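Local coordinates for nucleoprotein (Sendai virus, PDB 6M7D), which forms the helical nucleocapsid that wraps the viral genomic RNA, one subunit to six nucleotides, shielding it from nucleases and keeping it usable as template for transcription and replication, at residues L357-F362 and H409-G414; V339-N344 and L364-A369; S36-G41 and Y104-D109. All coordinates share one frame; numbering follows the deposited sequence.

Contact 1: L357-F362 and H409-G414; sequences LDMEMF and HKPTGG
Pro411 sets its ring against three apolar side chains, Leu357, Met359 and Phe362, and this packing carries most of the contact. Leu357 sends its CD2 methyl to the proline at 3.6 Å from Pro411 CB, with Pro411 CG almost as near. The same methyl lies over one face of the Phe362 ring, toward its rim, so it is shared between proline and ring. Met359 comes in with the end of its chain: CG is anti to the backbone N (chi1 -159°), a bend follows at chi2, and the CE methyl arrives 3.7 Å from Pro411 CD. Phe362 offers the CE2 corner of its ring, 3.6 Å from the same Pro411 CD, approaching obliquely.

Met359 and Phe362 sit in the first turn of helix 359-370, and Leu357 lies in the loop just before it. Asp358 is the N-cap, and its OD1 takes a weak capping bond from Glu360 N at 3.5 Å. The partner is an extended loop beyond helix 388-401, at the start of what is by similarity Ntail; the last modelled residues of the chain pass over the start of this helix.

Polar atoms play a smaller part. The backbone oxygen His409 O sits at the edge of the Phe362 ring, near its plane, 3.3 Å from Phe362 CE2. Further along, Thr412 OG1 hydrogen-bonds Gln348 O, and the backbone of Thr412 pairs with Gly353, just before the RNA-binding residue Arg354.

Contact 2: V339-N344 and L364-A369; sequences VAVVQN and LGQAVA
Ala369, on helix 359-370, faces helix 330-343 and meets Val342 through its one methyl group, with Ala369 CB 3.6 Å from Val342 CG1 and equally near to the valine's CB. The same methyl lies 3.8 Å from Val339 CA, so it settles between two residues one turn apart on the other helix. Val342 divides its branches between two partners: with CG1 anti to the backbone N (chi1 164°) and turned to Ala369, CG2 goes to the backbone of Gln366, 3.7 Å from Gln366 CA. Val339 works one turn earlier, where its CG2 rests against the main chain of Gly365, 3.6 Å from Gly365 O. Here the backbones come closest, 4.6 Å between Val339 CA and Gly365 CA, an approach made possible because glycine carries no side chain. The axes of the short segments 339-343 and 364-369 approach to 7.8 Å and cross at -41°. On the flank, the extended chain of Gln366 passes obliquely across Val341, with NE2 nearest to Val341 CG2 and hydrogen-bonded to His409 O. Val341 lies about 6 Å, side chain to side chain, from RNA-binding Tyr350. Methyl groups and bare backbone do the joining, consistent with close fit and burial of apolar surface, not polar bonds between them, holding these two segments together.

Contact 3: S36-G41 and Y104-D109; sequences SVFVLG and YNIEKD
Four backbone hydrogen bonds link Val37, Val39 and Gly41 to Tyr104 and Ile106, setting Phe38, Val39 and Leu40 opposite Tyr104, Asn105 and Ile106 in parallel register. Tyr104 bonds on either side of Phe38, its N donating to Val37 O at 2.6 Å and its O accepting from Val39 N at 2.7 Å. Ile106 repeats the pattern two residues on: Ile106 N reaches Val39 O at 2.7 Å, and Gly41 N donates to Ile106 O at 3.0 Å, this last donor tilted 26° from the carbonyl plane. Between these bonds, Phe38 CA and Asn105 CA make CA-H...O contacts with Tyr104 O and Val39 O.

Strand 33-40 is an edge strand, within this chain, of a mixed four-stranded sheet, and the helices between it and strand 99-108 make the link a beta-alpha-beta crossover.

On the face bearing Phe38, Leu40, Tyr104 and Ile106, the Phe38 and Tyr104 side chains run side by side, pointing the same way, with their ring planes at 86°, and Phe38 CD1 packs 3.5 Å from Tyr104 CB. Ile106 crosses Phe38 obliquely, its CD1 3.7 Å from Phe38 CB, while Leu40 CD2 leans on Ile106 CB at 3.6 Å. Helices 47-62 and 129-135 cover Phe38 and Ile106. On the other face Val39 CG2 touches the Asn105 amide at ND2, and helix 86-93 packs against Val39.

In the fold
Contacts 1 and 2 share helix 359-370, contact 1 at its start and contact 2 further along, and their centres are about 11 Å apart. His409 stitches them together: besides the hydrogen bond to its O from Gln366 NE2 (2.9 Å), its CD2 packs 3.9 Å from Val342 CG2. Phe362 CZ also reaches Val341 CG2. Both lie by the bound RNA, with nearest atoms about 5 Å away for contact 1 and about 4 Å for contact 2, and Asn344 packs on a uracil base. Contact 3 sits on the opposite side of the chain's centre, its centre about 54 and 56 Å from those of contacts 1 and 2, and about 27 Å from the RNA by nearest atoms.

Contact 1: L357-F362 and H409-G414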
ATOM      1  N   LEU A 357      12.880  -5.853 -21.069  1.00  0.92           N
ATOM      2  CA  LEU A 357      14.114  -5.226 -20.624  1.00  0.92           C
ATOM      3  C   LEU A 357      15.060  -5.109 -21.805  1.00  0.92           C
ATOM      4  O   LEU A 357      15.598  -6.111 -22.282  1.00  0.92           O
ATOM      5  CB  LEU A 357      14.761  -6.016 -19.495  1.00  0.92           C
ATOM      6  CG  LEU A 357      16.098  -5.412 -19.064  1.00  0.92           C
ATOM      7  CD1 LEU A 357      15.900  -4.273 -18.092  1.00  0.92           C
ATOM      8  CD2 LEU A 357      16.980  -6.458 -18.469  1.00  0.92           C
ATOM      9  N   ASP A 358      15.245  -3.890 -22.291  1.00  0.96           N
ATOM     10  CA  ASP A 358      16.231  -3.607 -23.321  1.00  0.96           C
ATOM     11  C   ASP A 358      17.598  -3.805 -22.695  1.00  0.96           C
ATOM     12  O   ASP A 358      18.065  -2.975 -21.919  1.00  0.96           O
ATOM     13  CB  ASP A 358      16.046  -2.188 -23.847  1.00  0.96           C
ATOM     14  CG  ASP A 358      16.826  -1.925 -25.111  1.00  0.96           C
ATOM     15  OD1 ASP A 358      17.622  -2.792 -25.520  1.00  0.96           O
ATOM     16  OD2 ASP A 358      16.636  -0.845 -25.707  1.00  0.96           O
ATOM     17  N   MET A 359      18.238  -4.926 -23.011  1.00  1.86           N
ATOM     18  CA  MET A 359      19.494  -5.260 -22.357  1.00  1.86           C
ATOM     19  C   MET A 359      20.579  -4.242 -22.663  1.00  1.86           C
ATOM     20  O   MET A 359      21.452  -4.001 -21.828  1.00  1.86           O
ATOM     21  CB  MET A 359      19.946  -6.653 -22.771  1.00  1.86           C
ATOM     22  CG  MET A 359      20.912  -7.268 -21.795  1.00  1.86           C
ATOM     23  SD  MET A 359      20.168  -7.511 -20.176  1.00  1.86           S
ATOM     24  CE  MET A 359      21.636  -7.605 -19.166  1.00  1.86           C
ATOM     25  N   GLU A 360      20.543  -3.627 -23.840  1.00  1.50           N
ATOM     26  CA  GLU A 360      21.559  -2.632 -24.150  1.00  1.50           C
ATOM     27  C   GLU A 360      21.301  -1.339 -23.397  1.00  1.50           C
ATOM     28  O   GLU A 360      22.242  -0.681 -22.953  1.00  1.50           O
ATOM     29  CB  GLU A 360      21.626  -2.383 -25.654  1.00  1.50           C
ATOM     30  CG  GLU A 360      22.093  -3.577 -26.481  1.00  1.50           C
ATOM     31  CD  GLU A 360      22.939  -4.588 -25.708  1.00  1.50           C
ATOM     32  OE1 GLU A 360      23.996  -4.209 -25.157  1.00  1.50           O
ATOM     33  OE2 GLU A 360      22.549  -5.777 -25.665  1.00  1.50           O
ATOM     34  N   MET A 361      20.036  -0.972 -23.206  1.00  1.24           N
ATOM     35  CA  MET A 361      19.733   0.191 -22.382  1.00  1.24           C
ATOM     36  C   MET A 361      20.006  -0.092 -20.913  1.00  1.24           C
ATOM     37  O   MET A 361      20.465   0.784 -20.182  1.00  1.24           O
ATOM     38  CB  MET A 361      18.288   0.622 -22.596  1.00  1.24           C
ATOM     39  CG  MET A 361      18.078   1.405 -23.866  1.00  1.24           C
ATOM     40  SD  MET A 361      19.191   2.799 -24.021  1.00  1.24           S
ATOM     41  CE  MET A 361      20.209   2.261 -25.387  1.00  1.24           C
ATOM     42  N   PHE A 362      19.753  -1.321 -20.476  1.00  0.96           N
ATOM     43  CA  PHE A 362      20.085  -1.726 -19.117  1.00  0.96           C
ATOM     44  C   PHE A 362      21.581  -1.614 -18.860  1.00  0.96           C
ATOM     45  O   PHE A 362      22.020  -0.985 -17.888  1.00  0.96           O
ATOM     46  CB  PHE A 362      19.596  -3.154 -18.899  1.00  0.96           C
ATOM     47  CG  PHE A 362      19.742  -3.644 -17.498  1.00  0.96           C
ATOM     48  CD1 PHE A 362      19.086  -3.021 -16.461  1.00  0.96           C
ATOM     49  CD2 PHE A 362      20.517  -4.746 -17.221  1.00  0.96           C
ATOM     50  CE1 PHE A 362      19.215  -3.477 -15.180  1.00  0.96           C
ATOM     51  CE2 PHE A 362      20.642  -5.201 -15.940  1.00  0.96           C
ATOM     52  CZ  PHE A 362      19.991  -4.563 -14.919  1.00  0.96           C
ATOM     53  N   HIS A 409      25.488  -5.963 -13.295  1.00  5.21           N
ATOM     54  CA  HIS A 409      24.442  -6.580 -12.499  1.00  5.21           C
ATOM     55  C   HIS A 409      23.510  -7.341 -13.424  1.00  5.21           C
ATOM     56  O   HIS A 409      23.047  -6.796 -14.427  1.00  5.21           O
ATOM     57  CB  HIS A 409      23.657  -5.528 -11.718  1.00  5.21           C
ATOM     58  CG  HIS A 409      24.481  -4.776 -10.724  1.00  5.21           C
ATOM     59  ND1 HIS A 409      24.816  -5.292  -9.494  1.00  5.21           N
ATOM     60  CD2 HIS A 409      25.039  -3.545 -10.781  1.00  5.21           C
ATOM     61  CE1 HIS A 409      25.548  -4.413  -8.835  1.00  5.21           C
ATOM     62  NE2 HIS A 409      25.695  -3.343  -9.593  1.00  5.21           N
ATOM     63  N   LYS A 410      23.254  -8.579 -13.100  1.00  5.30           N
ATOM     64  CA  LYS A 410      22.292  -9.304 -13.910  1.00  5.30           C
ATOM     65  C   LYS A 410      20.879  -8.881 -13.525  1.00  5.30           C
ATOM     66  O   LYS A 410      20.596  -8.675 -12.344  1.00  5.30           O
ATOM     67  CB  LYS A 410      22.456 -10.809 -13.730  1.00  5.30           C
ATOM     68  CG  LYS A 410      23.856 -11.320 -14.004  1.00  5.30           C
ATOM     69  CD  LYS A 410      24.387 -10.797 -15.324  1.00  5.30           C
ATOM     70  CE  LYS A 410      25.797 -10.243 -15.175  1.00  5.30           C
ATOM     71  NZ  LYS A 410      26.280  -9.589 -16.421  1.00  5.30           N
ATOM     72  N   PRO A 411      19.985  -8.719 -14.497  1.00  2.92           N
ATOM     73  CA  PRO A 411      18.604  -8.345 -14.172  1.00  2.92           C
ATOM     74  C   PRO A 411      17.945  -9.377 -13.269  1.00  2.92           C
ATOM     75  O   PRO A 411      17.961 -10.576 -13.547  1.00  2.92           O
ATOM     76  CB  PRO A 411      17.926  -8.270 -15.543  1.00  2.92           C
ATOM     77  CG  PRO A 411      18.851  -8.938 -16.488  1.00  2.92           C
ATOM     78  CD  PRO A 411      20.218  -8.755 -15.947  1.00  2.92           C
ATOM     79  N   THR A 412      17.371  -8.892 -12.171  1.00  2.29           N
ATOM     80  CA  THR A 412      16.744  -9.766 -11.193  1.00  2.29           C
ATOM     81  C   THR A 412      15.451 -10.337 -11.754  1.00  2.29           C
ATOM     82  O   THR A 412      14.596  -9.597 -12.248  1.00  2.29           O
ATOM     83  CB  THR A 412      16.472  -8.999  -9.901  1.00  2.29           C
ATOM     84  OG1 THR A 412      17.701  -8.478  -9.389  1.00  2.29           O
ATOM     85  CG2 THR A 412      15.845  -9.900  -8.855  1.00  2.29           C
ATOM     86  N   GLY A 413      15.311 -11.653 -11.683  1.00  4.76           N
ATOM     87  CA  GLY A 413      14.155 -12.339 -12.219  1.00  4.76           C
ATOM     88  C   GLY A 413      13.090 -12.569 -11.164  1.00  4.76           C
ATOM     89  O   GLY A 413      13.364 -12.542  -9.969  1.00  4.76           O
ATOM     90  N   GLY A 414      11.867 -12.798 -11.625  1.00  9.31           N
ATOM     91  CA  GLY A 414      10.748 -13.029 -10.733  1.00  9.31           C
ATOM     92  C   GLY A 414      10.698 -14.434 -10.172  1.00  9.31           C
ATOM     93  O   GLY A 414      11.287 -15.356 -10.734  1.00  9.31           O
TER

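Contact 2: V339-N344 and L364-A369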
ATOM      1  N   VAL A 339      20.762   2.178 -14.127  1.00  0.34           N
ATOM      2  CA  VAL A 339      21.212   3.245 -13.239  1.00  0.34           C
ATOM      3  C   VAL A 339      20.842   2.928 -11.800  1.00  0.34           C
ATOM      4  O   VAL A 339      21.617   3.177 -10.878  1.00  0.34           O
ATOM      5  CB  VAL A 339      20.634   4.601 -13.678  1.00  0.34           C
ATOM      6  CG1 VAL A 339      21.150   5.694 -12.779  1.00  0.34           C
ATOM      7  CG2 VAL A 339      20.987   4.901 -15.108  1.00  0.34           C
ATOM      8  N   ALA A 340      19.668   2.337 -11.591  1.00  0.22           N
ATOM      9  CA  ALA A 340      19.172   2.088 -10.249  1.00  0.22           C
ATOM     10  C   ALA A 340      19.893   0.929  -9.590  1.00  0.22           C
ATOM     11  O   ALA A 340      20.113   0.946  -8.376  1.00  0.22           O
ATOM     12  CB  ALA A 340      17.674   1.817 -10.298  1.00  0.22           C
ATOM     13  N   VAL A 341      20.240  -0.107 -10.352  1.00  0.34           N
ATOM     14  CA  VAL A 341      20.939  -1.217  -9.728  1.00  0.34           C
ATOM     15  C   VAL A 341      22.378  -0.849  -9.439  1.00  0.34           C
ATOM     16  O   VAL A 341      22.987  -1.422  -8.534  1.00  0.34           O
ATOM     17  CB  VAL A 341      20.858  -2.502 -10.572  1.00  0.34           C
ATOM     18  CG1 VAL A 341      19.428  -2.935 -10.711  1.00  0.34           C
ATOM     19  CG2 VAL A 341      21.495  -2.308 -11.918  1.00  0.34           C
ATOM     20  N   VAL A 342      22.944   0.106 -10.172  1.00  0.24           N
ATOM     21  CA  VAL A 342      24.271   0.570  -9.786  1.00  0.24           C
ATOM     22  C   VAL A 342      24.190   1.529  -8.604  1.00  0.24           C
ATOM     23  O   VAL A 342      24.945   1.405  -7.639  1.00  0.24           O
ATOM     24  CB  VAL A 342      24.990   1.206 -10.985  1.00  0.24           C
ATOM     25  CG1 VAL A 342      26.171   2.024 -10.511  1.00  0.24           C
ATOM     26  CG2 VAL A 342      25.438   0.142 -11.933  1.00  0.24           C
ATOM     27  N   GLN A 343      23.271   2.486  -8.650  1.00  0.14           N
ATOM     28  CA  GLN A 343      23.204   3.553  -7.663  1.00  0.14           C
ATOM     29  C   GLN A 343      22.435   3.179  -6.409  1.00  0.14           C
ATOM     30  O   GLN A 343      22.580   3.856  -5.389  1.00  0.14           O
ATOM     31  CB  GLN A 343      22.571   4.798  -8.284  1.00  0.14           C
ATOM     32  CG  GLN A 343      23.386   5.386  -9.398  1.00  0.14           C
ATOM     33  CD  GLN A 343      22.908   6.749  -9.819  1.00  0.14           C
ATOM     34  OE1 GLN A 343      21.865   7.210  -9.383  1.00  0.14           O
ATOM     35  NE2 GLN A 343      23.677   7.405 -10.672  1.00  0.14           N
ATOM     36  N   ASN A 344      21.542   2.192  -6.516  1.00  0.41           N
ATOM     37  CA  ASN A 344      20.730   1.784  -5.340  1.00  0.41           C
ATOM     38  C   ASN A 344      20.894   0.283  -5.088  1.00  0.41           C
ATOM     39  O   ASN A 344      20.602  -0.508  -5.998  1.00  0.41           O
ATOM     40  CB  ASN A 344      19.262   2.181  -5.512  1.00  0.41           C
ATOM     41  CG  ASN A 344      18.471   2.066  -4.229  1.00  0.41           C
ATOM     42  OD1 ASN A 344      18.949   1.505  -3.248  1.00  0.41           O
ATOM     43  ND2 ASN A 344      17.260   2.597  -4.225  1.00  0.41           N
ATOM     44  N   LEU A 364      23.719   0.045 -20.612  1.00  1.09           N
ATOM     45  CA  LEU A 364      24.132   1.428 -20.765  1.00  1.09           C
ATOM     46  C   LEU A 364      23.863   2.228 -19.506  1.00  1.09           C
ATOM     47  O   LEU A 364      24.668   3.084 -19.126  1.00  1.09           O
ATOM     48  CB  LEU A 364      23.415   2.059 -21.947  1.00  1.09           C
ATOM     49  CG  LEU A 364      23.764   3.527 -22.116  1.00  1.09           C
ATOM     50  CD1 LEU A 364      25.173   3.658 -22.651  1.00  1.09           C
ATOM     51  CD2 LEU A 364      22.772   4.191 -23.012  1.00  1.09           C
ATOM     52  N   GLY A 365      22.722   1.994 -18.863  1.00  0.96           N
ATOM     53  CA  GLY A 365      22.468   2.636 -17.592  1.00  0.96           C
ATOM     54  C   GLY A 365      23.496   2.253 -16.554  1.00  0.96           C
ATOM     55  O   GLY A 365      23.980   3.101 -15.805  1.00  0.96           O
ATOM     56  N   GLN A 366      23.849   0.972 -16.502  1.00  1.68           N
ATOM     57  CA  GLN A 366      24.892   0.539 -15.580  1.00  1.68           C
ATOM     58  C   GLN A 366      26.232   1.172 -15.917  1.00  1.68           C
ATOM     59  O   GLN A 366      27.019   1.488 -15.024  1.00  1.68           O
ATOM     60  CB  GLN A 366      25.019  -0.972 -15.598  1.00  1.68           C
ATOM     61  CG  GLN A 366      23.842  -1.684 -15.051  1.00  1.68           C
ATOM     62  CD  GLN A 366      24.002  -3.150 -15.165  1.00  1.68           C
ATOM     63  OE1 GLN A 366      24.726  -3.642 -16.014  1.00  1.68           O
ATOM     64  NE2 GLN A 366      23.341  -3.870 -14.290  1.00  1.68           N
ATOM     65  N   ALA A 367      26.512   1.355 -17.206  1.00  1.20           N
ATOM     66  CA  ALA A 367      27.794   1.900 -17.626  1.00  1.20           C
ATOM     67  C   ALA A 367      27.909   3.377 -17.284  1.00  1.20           C
ATOM     68  O   ALA A 367      28.933   3.822 -16.761  1.00  1.20           O
ATOM     69  CB  ALA A 367      27.981   1.677 -19.123  1.00  1.20           C
ATOM     70  N   VAL A 368      26.877   4.163 -17.594  1.00  1.38           N
ATOM     71  CA  VAL A 368      26.930   5.579 -17.264  1.00  1.38           C
ATOM     72  C   VAL A 368      26.814   5.800 -15.767  1.00  1.38           C
ATOM     73  O   VAL A 368      27.312   6.804 -15.256  1.00  1.38           O
ATOM     74  CB  VAL A 368      25.848   6.378 -18.020  1.00  1.38           C
ATOM     75  CG1 VAL A 368      25.882   6.046 -19.482  1.00  1.38           C
ATOM     76  CG2 VAL A 368      24.476   6.119 -17.452  1.00  1.38           C
ATOM     77  N   ALA A 369      26.178   4.883 -15.042  1.00  1.25           N
ATOM     78  CA  ALA A 369      26.081   5.031 -13.600  1.00  1.25           C
ATOM     79  C   ALA A 369      27.386   4.672 -12.909  1.00  1.25           C
ATOM     80  O   ALA A 369      27.649   5.146 -11.802  1.00  1.25           O
ATOM     81  CB  ALA A 369      24.937   4.176 -13.067  1.00  1.25           C
TER

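Contact 3: S36-G41 and Y104-D109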
ATOM      1  N   SER A  36     -22.171  -8.203   5.274  1.00 10.92           N
ATOM      2  CA  SER A  36     -22.591  -7.827   6.615  1.00 10.92           C
ATOM      3  C   SER A  36     -21.420  -7.187   7.342  1.00 10.92           C
ATOM      4  O   SER A  36     -20.365  -7.808   7.500  1.00 10.92           O
ATOM      5  CB  SER A  36     -23.096  -9.044   7.388  1.00 10.92           C
ATOM      6  OG  SER A  36     -24.000  -9.803   6.612  1.00 10.92           O
ATOM      7  N   VAL A  37     -21.606  -5.948   7.780  1.00  9.94           N
ATOM      8  CA  VAL A  37     -20.624  -5.225   8.576  1.00  9.94           C
ATOM      9  C   VAL A  37     -21.222  -4.986   9.951  1.00  9.94           C
ATOM     10  O   VAL A  37     -22.342  -4.479  10.066  1.00  9.94           O
ATOM     11  CB  VAL A  37     -20.221  -3.899   7.911  1.00  9.94           C
ATOM     12  CG1 VAL A  37     -19.271  -3.139   8.805  1.00  9.94           C
ATOM     13  CG2 VAL A  37     -19.581  -4.169   6.587  1.00  9.94           C
ATOM     14  N   PHE A  38     -20.479  -5.341  10.987  1.00  9.96           N
ATOM     15  CA  PHE A  38     -20.960  -5.279  12.358  1.00  9.96           C
ATOM     16  C   PHE A  38     -20.300  -4.111  13.070  1.00  9.96           C
ATOM     17  O   PHE A  38     -19.073  -4.073  13.203  1.00  9.96           O
ATOM     18  CB  PHE A  38     -20.683  -6.592  13.081  1.00  9.96           C
ATOM     19  CG  PHE A  38     -21.211  -7.783  12.359  1.00  9.96           C
ATOM     20  CD1 PHE A  38     -22.494  -8.228  12.587  1.00  9.96           C
ATOM     21  CD2 PHE A  38     -20.433  -8.449  11.436  1.00  9.96           C
ATOM     22  CE1 PHE A  38     -22.986  -9.317  11.915  1.00  9.96           C
ATOM     23  CE2 PHE A  38     -20.923  -9.540  10.765  1.00  9.96           C
ATOM     24  CZ  PHE A  38     -22.199  -9.974  11.004  1.00  9.96           C
ATOM     25  N   VAL A  39     -21.113  -3.164  13.521  1.00 10.30           N
ATOM     26  CA  VAL A  39     -20.647  -2.001  14.261  1.00 10.30           C
ATOM     27  C   VAL A  39     -21.067  -2.168  15.711  1.00 10.30           C
ATOM     28  O   VAL A  39     -22.015  -2.902  16.006  1.00 10.30           O
ATOM     29  CB  VAL A  39     -21.199  -0.697  13.663  1.00 10.30           C
ATOM     30  CG1 VAL A  39     -20.884  -0.632  12.186  1.00 10.30           C
ATOM     31  CG2 VAL A  39     -22.684  -0.597  13.886  1.00 10.30           C
ATOM     32  N   LEU A  40     -20.343  -1.521  16.615  1.00 11.81           N
ATOM     33  CA  LEU A  40     -20.682  -1.608  18.029  1.00 11.81           C
ATOM     34  C   LEU A  40     -21.648  -0.502  18.411  1.00 11.81           C
ATOM     35  O   LEU A  40     -21.371   0.682  18.202  1.00 11.81           O
ATOM     36  CB  LEU A  40     -19.426  -1.517  18.890  1.00 11.81           C
ATOM     37  CG  LEU A  40     -18.327  -2.540  18.644  1.00 11.81           C
ATOM     38  CD1 LEU A  40     -17.438  -2.637  19.863  1.00 11.81           C
ATOM     39  CD2 LEU A  40     -18.927  -3.878  18.311  1.00 11.81           C
ATOM     40  N   GLY A  41     -22.779  -0.888  18.970  1.00 14.49           N
ATOM     41  CA  GLY A  41     -23.701   0.068  19.524  1.00 14.49           C
ATOM     42  C   GLY A  41     -23.211   0.595  20.849  1.00 14.49           C
ATOM     43  O   GLY A  41     -22.250   0.094  21.448  1.00 14.49           O
ATOM     44  N   TYR A 104     -24.847  -4.153  10.641  1.00 14.02           N
ATOM     45  CA  TYR A 104     -25.465  -4.759  11.806  1.00 14.02           C
ATOM     46  C   TYR A 104     -24.854  -4.142  13.055  1.00 14.02           C
ATOM     47  O   TYR A 104     -23.715  -3.676  13.036  1.00 14.02           O
ATOM     48  CB  TYR A 104     -25.254  -6.273  11.826  1.00 14.02           C
ATOM     49  CG  TYR A 104     -26.038  -7.059  10.796  1.00 14.02           C
ATOM     50  CD1 TYR A 104     -26.526  -6.459   9.649  1.00 14.02           C
ATOM     51  CD2 TYR A 104     -26.290  -8.409  10.980  1.00 14.02           C
ATOM     52  CE1 TYR A 104     -27.237  -7.179   8.718  1.00 14.02           C
ATOM     53  CE2 TYR A 104     -27.002  -9.136  10.055  1.00 14.02           C
ATOM     54  CZ  TYR A 104     -27.474  -8.517   8.925  1.00 14.02           C
ATOM     55  OH  TYR A 104     -28.185  -9.237   7.996  1.00 14.02           O
ATOM     56  N   ASN A 105     -25.615  -4.134  14.140  1.00 15.40           N
ATOM     57  CA  ASN A 105     -25.159  -3.557  15.395  1.00 15.40           C
ATOM     58  C   ASN A 105     -24.925  -4.660  16.411  1.00 15.40           C
ATOM     59  O   ASN A 105     -25.809  -5.486  16.648  1.00 15.40           O
ATOM     60  CB  ASN A 105     -26.168  -2.547  15.938  1.00 15.40           C
ATOM     61  CG  ASN A 105     -26.181  -1.264  15.148  1.00 15.40           C
ATOM     62  OD1 ASN A 105     -26.738  -1.200  14.053  1.00 15.40           O
ATOM     63  ND2 ASN A 105     -25.566  -0.228  15.696  1.00 15.40           N
ATOM     64  N   ILE A 106     -23.736  -4.674  16.999  1.00 15.23           N
ATOM     65  CA  ILE A 106     -23.442  -5.538  18.133  1.00 15.23           C
ATOM     66  C   ILE A 106     -23.901  -4.804  19.384  1.00 15.23           C
ATOM     67  O   ILE A 106     -23.402  -3.721  19.697  1.00 15.23           O
ATOM     68  CB  ILE A 106     -21.955  -5.886  18.222  1.00 15.23           C
ATOM     69  CG1 ILE A 106     -21.416  -6.319  16.864  1.00 15.23           C
ATOM     70  CG2 ILE A 106     -21.745  -6.970  19.253  1.00 15.23           C
ATOM     71  CD1 ILE A 106     -22.045  -7.564  16.363  1.00 15.23           C
ATOM     72  N   GLU A 107     -24.872  -5.401  20.081  1.00 20.22           N
ATOM     73  CA  GLU A 107     -25.457  -4.807  21.312  1.00 20.22           C
ATOM     74  C   GLU A 107     -25.172  -5.727  22.501  1.00 20.22           C
ATOM     75  O   GLU A 107     -25.389  -6.946  22.368  1.00 20.22           O
ATOM     76  CB  GLU A 107     -26.966  -4.632  21.136  1.00 20.22           C
ATOM     77  CG  GLU A 107     -27.342  -3.682  20.015  1.00 20.22           C
ATOM     78  CD  GLU A 107     -26.964  -2.232  20.263  1.00 20.22           C
ATOM     79  OE1 GLU A 107     -26.367  -1.950  21.321  1.00 20.22           O
ATOM     80  OE2 GLU A 107     -27.271  -1.387  19.400  1.00 20.22           O
ATOM     81  N   LYS A 108     -24.746  -5.154  23.629  1.00 23.31           N
ATOM     82  CA  LYS A 108     -24.438  -5.961  24.840  1.00 23.31           C
ATOM     83  C   LYS A 108     -25.637  -5.900  25.793  1.00 23.31           C
ATOM     84  O   LYS A 108     -26.010  -4.782  26.200  1.00 23.31           O
ATOM     85  CB  LYS A 108     -23.185  -5.410  25.527  1.00 23.31           C
ATOM     86  CG  LYS A 108     -22.731  -6.162  26.771  1.00 23.31           C
ATOM     87  CD  LYS A 108     -21.909  -7.395  26.462  1.00 23.31           C
ATOM     88  CE  LYS A 108     -21.449  -8.122  27.707  1.00 23.31           C
ATOM     89  NZ  LYS A 108     -20.575  -9.272  27.378  1.00 23.31           N
ATOM     90  N   ASP A 109     -26.210  -7.061  26.128  1.00 25.88           N
ATOM     91  CA  ASP A 109     -27.377  -7.129  27.049  1.00 25.88           C
ATOM     92  C   ASP A 109     -26.984  -7.927  28.297  1.00 25.88           C
ATOM     93  O   ASP A 109     -26.531  -9.079  28.144  1.00 25.88           O
ATOM     94  CB  ASP A 109     -28.595  -7.750  26.361  1.00 25.88           C
ATOM     95  CG  ASP A 109     -29.330  -6.797  25.434  1.00 25.88           C
ATOM     96  OD1 ASP A 109     -28.786  -5.710  25.156  1.00 25.88           O
ATOM     97  OD2 ASP A 109     -30.446  -7.147  25.000  1.00 25.88           O
TER